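Local coordinates for siderophore enterobactin esterase (Emericella nidulans, PDB 6GUO), which hydrolyses the ester bonds of the bacterial siderophore enterobactin, a step needed for the intracellular release of its iron, at residues R143-E147 and L148-P152; L135-A139 and E140-P144. One frame throughout, in Å; residues are numbered along the deposited sequence.

Overall arrangement
Both contacts lie on helix 131-150, a single helix packed against the central mixed sheet of the alpha/beta-hydrolase fold. Reached first from the N terminus, contact 2 joins 135-139 to 140-144; contact 1 begins within its last segment, sharing Arg143 and Pro144, and carries 143-147 on to 148-152, where the helix ends. Neither closes a long loop: each joins residues about one turn apart, and they follow one another with centres about 11 Å apart. Contact 2 packs against helix 166-177 and strands 18-24 and 52-58, contact 1 against strands 31-36, 83-90 and 156-164. Both also meet the second subunit of the homodimer, through Phe137, Ile141 and Phe145.

Contact 1. Residues R143-E147 and L148-P152; sequences RPFVE and LKVFP
Phe145 and Val150 mesh in the last turns of helix 131-150, an outer helix of the alpha/beta-hydrolase fold that widens here into a pi-type turn. The aromatic ring swings toward the C-terminal end because its CG stands anti to the backbone N (chi1 171°), and it lies across two neighbours that approach obliquely from the same side. Val150 CG2 is the bump under one half of the rim, 3.4 Å from Phe145 CE2; Lys149 CB lies under the other half, 3.9 Å from Phe145 CD1, and the two side chains cross at nearly a right angle before the lysine bends away. The wide turn also shows in the backbone: Phe145 O takes two bonds, from Lys149 N at 2.9 Å, well above the carbonyl plane, and from Val150 N at 3.0 Å, almost in line with the C=O. A second valine-phenylalanine fit follows on the buried side, where Val146 and Phe151 point the same way. Val146 CG1 sits in plane at the edge of the Phe151 ring, 3.8 Å from CD2, while Val150 CG1 lies over one face of that ring, toward its rim. The ring thus fills the corner formed by the two valines and rests against Val85 and Phe156 of the sheet, just where the chain leaves helical geometry. Phe145, by contrast, meets Trp21 edge-to-face and stacks on Phe7 of the second subunit, so its ring belongs to the dimer interface. On a further side of the helix Glu147 reaches back with an extended chain to Arg143, making a weak salt bridge from Arg143 NE to Glu147 OE2 (3.3 Å). Just past the helix end, Pro152 directs its CA hydrogen at Glu147 O, 3.3 Å from carbon to oxygen.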
ATOM      1  N   ARG A 143       0.369  -6.588 -23.444  1.00 16.49           N
ATOM      2  CA  ARG A 143       1.141  -7.734 -22.976  1.00 18.39           C
ATOM      3  C   ARG A 143       2.284  -8.141 -23.923  1.00 16.97           C
ATOM      4  O   ARG A 143       3.408  -8.335 -23.469  1.00 15.03           O
ATOM      5  CB  ARG A 143       0.203  -8.891 -22.659  1.00 20.98           C
ATOM      6  CG  ARG A 143       0.885 -10.166 -22.232  1.00 23.93           C
ATOM      7  CD  ARG A 143      -0.090 -10.968 -21.401  1.00 27.26           C
ATOM      8  NE  ARG A 143       0.359 -12.330 -21.215  1.00 30.68           N
ATOM      9  CZ  ARG A 143      -0.342 -13.273 -20.592  1.00 35.29           C
ATOM     10  NH1 ARG A 143       0.169 -14.495 -20.486  1.00 37.56           N
ATOM     11  NH2 ARG A 143      -1.544 -13.003 -20.070  1.00 38.02           N
ATOM     12  N   PRO A 144       2.015  -8.239 -25.239  1.00 16.78           N
ATOM     13  CA  PRO A 144       3.117  -8.531 -26.158  1.00 17.06           C
ATOM     14  C   PRO A 144       4.178  -7.438 -26.234  1.00 16.13           C
ATOM     15  O   PRO A 144       5.345  -7.755 -26.408  1.00 18.04           O
ATOM     16  CB  PRO A 144       2.410  -8.719 -27.509  1.00 17.32           C
ATOM     17  CG  PRO A 144       1.034  -9.159 -27.138  1.00 17.35           C
ATOM     18  CD  PRO A 144       0.715  -8.333 -25.923  1.00 17.38           C
ATOM     19  N   PHE A 145       3.789  -6.173 -26.097  1.00 15.96           N
ATOM     20  CA  PHE A 145       4.765  -5.090 -26.020  1.00 17.10           C
ATOM     21  C   PHE A 145       5.714  -5.293 -24.835  1.00 16.60           C
ATOM     22  O   PHE A 145       6.932  -5.213 -24.987  1.00 17.15           O
ATOM     23  CB  PHE A 145       4.073  -3.727 -25.929  1.00 18.83           C
ATOM     24  CG  PHE A 145       5.013  -2.591 -25.642  1.00 20.67           C
ATOM     25  CD1 PHE A 145       5.821  -2.075 -26.651  1.00 22.67           C
ATOM     26  CD2 PHE A 145       5.096  -2.036 -24.364  1.00 21.53           C
ATOM     27  CE1 PHE A 145       6.694  -1.027 -26.394  1.00 23.51           C
ATOM     28  CE2 PHE A 145       5.972  -0.991 -24.101  1.00 22.64           C
ATOM     29  CZ  PHE A 145       6.769  -0.484 -25.119  1.00 23.19           C
ATOM     30  N   VAL A 146       5.152  -5.587 -23.666  1.00 15.51           N
ATOM     31  CA  VAL A 146       5.963  -5.794 -22.463  1.00 16.24           C
ATOM     32  C   VAL A 146       6.864  -7.030 -22.610  1.00 16.65           C
ATOM     33  O   VAL A 146       8.069  -6.967 -22.330  1.00 17.22           O
ATOM     34  CB  VAL A 146       5.076  -5.884 -21.199  1.00 16.85           C
ATOM     35  CG1 VAL A 146       5.895  -6.275 -19.972  1.00 18.01           C
ATOM     36  CG2 VAL A 146       4.379  -4.550 -20.961  1.00 17.29           C
ATOM     37  N   GLU A 147       6.288  -8.129 -23.084  1.00 16.90           N
ATOM     38  CA  GLU A 147       7.013  -9.399 -23.186  1.00 18.32           C
ATOM     39  C   GLU A 147       8.032  -9.434 -24.331  1.00 18.45           C
ATOM     40  O   GLU A 147       9.146  -9.915 -24.140  1.00 18.63           O
ATOM     41  CB  GLU A 147       6.038 -10.574 -23.302  1.00 20.27           C
ATOM     42  CG  GLU A 147       5.244 -10.838 -22.024  1.00 21.59           C
ATOM     43  CD  GLU A 147       4.473 -12.152 -22.034  1.00 23.55           C
ATOM     44  OE1 GLU A 147       4.637 -12.954 -22.979  1.00 27.22           O
ATOM     45  OE2 GLU A 147       3.692 -12.390 -21.084  1.00 23.04           O
ATOM     46  N   LEU A 148       7.655  -8.920 -25.504  1.00 17.97           N
ATOM     47  CA  LEU A 148       8.481  -9.043 -26.711  1.00 18.91           C
ATOM     48  C   LEU A 148       9.375  -7.834 -27.004  1.00 18.97           C
ATOM     49  O   LEU A 148      10.412  -8.000 -27.651  1.00 20.00           O
ATOM     50  CB  LEU A 148       7.604  -9.356 -27.929  1.00 19.63           C
ATOM     51  CG  LEU A 148       6.605 -10.514 -27.792  1.00 21.78           C
ATOM     52  CD1 LEU A 148       5.997 -10.844 -29.147  1.00 21.05           C
ATOM     53  CD2 LEU A 148       7.220 -11.767 -27.183  1.00 24.09           C
ATOM     54  N   LYS A 149       8.987  -6.636 -26.553  1.00 18.11           N
ATOM     55  CA  LYS A 149       9.788  -5.418 -26.778  1.00 20.17           C
ATOM     56  C   LYS A 149      10.547  -4.935 -25.537  1.00 19.42           C
ATOM     57  O   LYS A 149      11.732  -4.609 -25.627  1.00 20.69           O
ATOM     58  CB  LYS A 149       8.922  -4.278 -27.330  1.00 21.59           C
ATOM     59  CG  LYS A 149       8.354  -4.526 -28.724  1.00 23.48           C
ATOM     60  CD  LYS A 149       9.440  -4.513 -29.792  1.00 26.42           C
ATOM     61  CE  LYS A 149       8.931  -3.993 -31.124  1.00 30.51           C
ATOM     62  NZ  LYS A 149       8.723  -2.515 -31.116  1.00 34.33           N
ATOM     63  N   VAL A 150       9.874  -4.886 -24.390  1.00 17.51           N
ATOM     64  CA  VAL A 150      10.482  -4.366 -23.163  1.00 17.43           C
ATOM     65  C   VAL A 150      11.396  -5.407 -22.510  1.00 17.48           C
ATOM     66  O   VAL A 150      12.539  -5.087 -22.165  1.00 17.72           O
ATOM     67  CB  VAL A 150       9.420  -3.837 -22.174  1.00 16.95           C
ATOM     68  CG1 VAL A 150      10.062  -3.263 -20.915  1.00 16.73           C
ATOM     69  CG2 VAL A 150       8.569  -2.769 -22.852  1.00 17.34           C
ATOM     70  N   PHE A 151      10.901  -6.637 -22.359  1.00 17.01           N
ATOM     71  CA  PHE A 151      11.639  -7.711 -21.679  1.00 17.40           C
ATOM     72  C   PHE A 151      11.789  -8.984 -22.535  1.00 18.92           C
ATOM     73  O   PHE A 151      11.435 -10.073 -22.075  1.00 17.98           O
ATOM     74  CB  PHE A 151      10.943  -8.061 -20.355  1.00 16.82           C
ATOM     75  CG  PHE A 151      10.838  -6.907 -19.395  1.00 17.41           C
ATOM     76  CD1 PHE A 151      11.977  -6.400 -18.779  1.00 17.34           C
ATOM     77  CD2 PHE A 151       9.603  -6.336 -19.096  1.00 16.94           C
ATOM     78  CE1 PHE A 151      11.888  -5.340 -17.889  1.00 17.86           C
ATOM     79  CE2 PHE A 151       9.509  -5.273 -18.208  1.00 17.07           C
ATOM     80  CZ  PHE A 151      10.656  -4.777 -17.607  1.00 17.01           C
ATOM     81  N   PRO A 152      12.336  -8.863 -23.770  1.00 20.79           N
ATOM     82  CA  PRO A 152      12.445 -10.018 -24.687  1.00 21.29           C
ATOM     83  C   PRO A 152      13.283 -11.198 -24.181  1.00 23.19           C
ATOM     84  O   PRO A 152      13.046 -12.330 -24.615  1.00 24.41           O
ATOM     85  CB  PRO A 152      13.096  -9.415 -25.937  1.00 22.38           C
ATOM     86  CG  PRO A 152      13.825  -8.221 -25.445  1.00 22.39           C
ATOM     87  CD  PRO A 152      12.964  -7.664 -24.351  1.00 21.78           C
TER

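Contact 2. Residues L135-A139 and E140-P144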
ATOM      1  N   LEU A 135      -9.936  -5.815 -22.801  1.00 19.78           N
ATOM      2  CA  LEU A 135      -9.293  -7.097 -22.545  1.00 22.04           C
ATOM      3  C   LEU A 135      -8.473  -7.565 -23.755  1.00 20.90           C
ATOM      4  O   LEU A 135      -7.368  -8.087 -23.603  1.00 20.51           O
ATOM      5  CB  LEU A 135     -10.364  -8.118 -22.175  1.00 25.27           C
ATOM      6  CG  LEU A 135      -9.970  -9.506 -21.679  1.00 28.18           C
ATOM      7  CD1 LEU A 135      -8.733  -9.479 -20.791  1.00 28.94           C
ATOM      8  CD2 LEU A 135     -11.143 -10.097 -20.912  1.00 29.14           C
ATOM      9  N   THR A 136      -9.023  -7.357 -24.952  1.00 20.78           N
ATOM     10  CA  THR A 136      -8.300  -7.602 -26.203  1.00 21.17           C
ATOM     11  C   THR A 136      -7.046  -6.722 -26.283  1.00 20.31           C
ATOM     12  O   THR A 136      -5.968  -7.200 -26.639  1.00 20.95           O
ATOM     13  CB  THR A 136      -9.218  -7.349 -27.418  1.00 22.58           C
ATOM     14  OG1 THR A 136     -10.350  -8.221 -27.337  1.00 23.95           O
ATOM     15  CG2 THR A 136      -8.501  -7.598 -28.726  1.00 24.31           C
ATOM     16  N   PHE A 137      -7.203  -5.447 -25.930  1.00 19.30           N
ATOM     17  CA  PHE A 137      -6.099  -4.483 -25.903  1.00 19.28           C
ATOM     18  C   PHE A 137      -4.966  -4.926 -24.972  1.00 17.97           C
ATOM     19  O   PHE A 137      -3.794  -4.886 -25.351  1.00 17.96           O
ATOM     20  CB  PHE A 137      -6.633  -3.095 -25.506  1.00 20.19           C
ATOM     21  CG  PHE A 137      -5.569  -2.064 -25.284  1.00 19.97           C
ATOM     22  CD1 PHE A 137      -4.849  -1.549 -26.354  1.00 21.12           C
ATOM     23  CD2 PHE A 137      -5.299  -1.585 -24.003  1.00 19.45           C
ATOM     24  CE1 PHE A 137      -3.867  -0.588 -26.154  1.00 20.68           C
ATOM     25  CE2 PHE A 137      -4.322  -0.624 -23.800  1.00 20.00           C
ATOM     26  CZ  PHE A 137      -3.606  -0.122 -24.875  1.00 19.91           C
ATOM     27  N   ILE A 138      -5.319  -5.367 -23.769  1.00 16.71           N
ATOM     28  CA  ILE A 138      -4.318  -5.829 -22.802  1.00 17.28           C
ATOM     29  C   ILE A 138      -3.596  -7.080 -23.315  1.00 18.43           C
ATOM     30  O   ILE A 138      -2.367  -7.145 -23.292  1.00 18.47           O
ATOM     31  CB  ILE A 138      -4.941  -6.083 -21.413  1.00 17.61           C
ATOM     32  CG1 ILE A 138      -5.388  -4.749 -20.796  1.00 17.74           C
ATOM     33  CG2 ILE A 138      -3.946  -6.774 -20.482  1.00 18.06           C
ATOM     34  CD1 ILE A 138      -6.316  -4.892 -19.610  1.00 18.88           C
ATOM     35  N   ALA A 139      -4.372  -8.045 -23.795  1.00 19.96           N
ATOM     36  CA  ALA A 139      -3.845  -9.340 -24.231  1.00 22.60           C
ATOM     37  C   ALA A 139      -3.061  -9.295 -25.551  1.00 23.21           C
ATOM     38  O   ALA A 139      -2.084 -10.031 -25.707  1.00 24.12           O
ATOM     39  CB  ALA A 139      -4.979 -10.353 -24.330  1.00 24.34           C
ATOM     40  N   GLU A 140      -3.494  -8.454 -26.493  1.00 23.00           N
ATOM     41  CA  GLU A 140      -2.925  -8.430 -27.849  1.00 23.68           C
ATOM     42  C   GLU A 140      -1.980  -7.260 -28.142  1.00 21.04           C
ATOM     43  O   GLU A 140      -1.168  -7.361 -29.058  1.00 21.95           O
ATOM     44  CB  GLU A 140      -4.053  -8.498 -28.887  1.00 26.52           C
ATOM     45  CG  GLU A 140      -4.796  -9.830 -28.830  1.00 30.25           C
ATOM     46  CD  GLU A 140      -6.026  -9.901 -29.716  1.00 31.86           C
ATOM     47  OE1 GLU A 140      -6.082  -9.194 -30.743  1.00 34.98           O
ATOM     48  OE2 GLU A 140      -6.941 -10.689 -29.381  1.00 36.16           O
ATOM     49  N   ILE A 141      -2.073  -6.171 -27.373  1.00 18.87           N
ATOM     50  CA  ILE A 141      -1.244  -4.979 -27.582  1.00 18.57           C
ATOM     51  C   ILE A 141      -0.279  -4.745 -26.417  1.00 17.68           C
ATOM     52  O   ILE A 141       0.937  -4.685 -26.623  1.00 17.66           O
ATOM     53  CB  ILE A 141      -2.116  -3.715 -27.806  1.00 19.92           C
ATOM     54  CG1 ILE A 141      -3.144  -3.945 -28.926  1.00 20.52           C
ATOM     55  CG2 ILE A 141      -1.253  -2.492 -28.106  1.00 20.71           C
ATOM     56  CD1 ILE A 141      -2.558  -4.296 -30.283  1.00 21.50           C
ATOM     57  N   VAL A 142      -0.811  -4.625 -25.203  1.00 16.55           N
ATOM     58  CA  VAL A 142       0.022  -4.269 -24.045  1.00 16.58           C
ATOM     59  C   VAL A 142       0.947  -5.418 -23.655  1.00 16.67           C
ATOM     60  O   VAL A 142       2.162  -5.250 -23.558  1.00 16.57           O
ATOM     61  CB  VAL A 142      -0.825  -3.842 -22.825  1.00 16.32           C
ATOM     62  CG1 VAL A 142       0.067  -3.551 -21.619  1.00 16.39           C
ATOM     63  CG2 VAL A 142      -1.668  -2.620 -23.166  1.00 16.69           C
ATOM     64  N   ARG A 143       0.369  -6.588 -23.444  1.00 16.49           N
ATOM     65  CA  ARG A 143       1.141  -7.734 -22.976  1.00 18.39           C
ATOM     66  C   ARG A 143       2.284  -8.141 -23.923  1.00 16.97           C
ATOM     67  O   ARG A 143       3.408  -8.335 -23.469  1.00 15.03           O
ATOM     68  CB  ARG A 143       0.203  -8.891 -22.659  1.00 20.98           C
ATOM     69  CG  ARG A 143       0.885 -10.166 -22.232  1.00 23.93           C
ATOM     70  CD  ARG A 143      -0.090 -10.968 -21.401  1.00 27.26           C
ATOM     71  NE  ARG A 143       0.359 -12.330 -21.215  1.00 30.68           N
ATOM     72  CZ  ARG A 143      -0.342 -13.273 -20.592  1.00 35.29           C
ATOM     73  NH1 ARG A 143       0.169 -14.495 -20.486  1.00 37.56           N
ATOM     74  NH2 ARG A 143      -1.544 -13.003 -20.070  1.00 38.02           N
ATOM     75  N   PRO A 144       2.015  -8.239 -25.239  1.00 16.78           N
ATOM     76  CA  PRO A 144       3.117  -8.531 -26.158  1.00 17.06           C
ATOM     77  C   PRO A 144       4.178  -7.438 -26.234  1.00 16.13           C
ATOM     78  O   PRO A 144       5.345  -7.755 -26.408  1.00 18.04           O
ATOM     79  CB  PRO A 144       2.410  -8.719 -27.509  1.00 17.32           C
ATOM     80  CG  PRO A 144       1.034  -9.159 -27.138  1.00 17.35           C
ATOM     81  CD  PRO A 144       0.715  -8.333 -25.923  1.00 17.38           C
TER
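Phe137 O is gripped by two backbone N-H groups: Val142 N, 3.0 Å away, lies in the carbonyl plane with a fairly straight bond (164° at the hydrogen), whereas Ile141 N at 2.9 Å approaches from above that plane. The next carbonyl keeps the wider spacing, Arg143 N bonding to Ile138 O at 2.8 Å. The Phe137 ring, sent toward the following turn by a chi1 of 173°, meets the side chains of the same two residues, both on one side of its plane. Val142 CG2 stands over one face as a CH-pi contact, 3.8 Å from the ring centroid, while Ile141 CG2 meets Phe137 CE1 at the same separation and its side chain crosses that of the phenylalanine nearly at right angles. Tyr31 stacks on this ring as well, and Trp5 of the second subunit reaches both Phe137 and Ile141. Round the helix, the CG2 methyl of Thr136 rests 3.5 Å from the carboxylate carbon CD of Glu140, while Thr136 OG1 turns back to bond Asp132 O. Pro144, having no N-H, gives the preceding turn no bond; instead its CD packs 3.3 Å from Ala139 O, and the helix kinks. A local pi-type widening followed by a proline kink is the motif here, set in a helix packed beside the sheet of an alpha/beta-hydrolase.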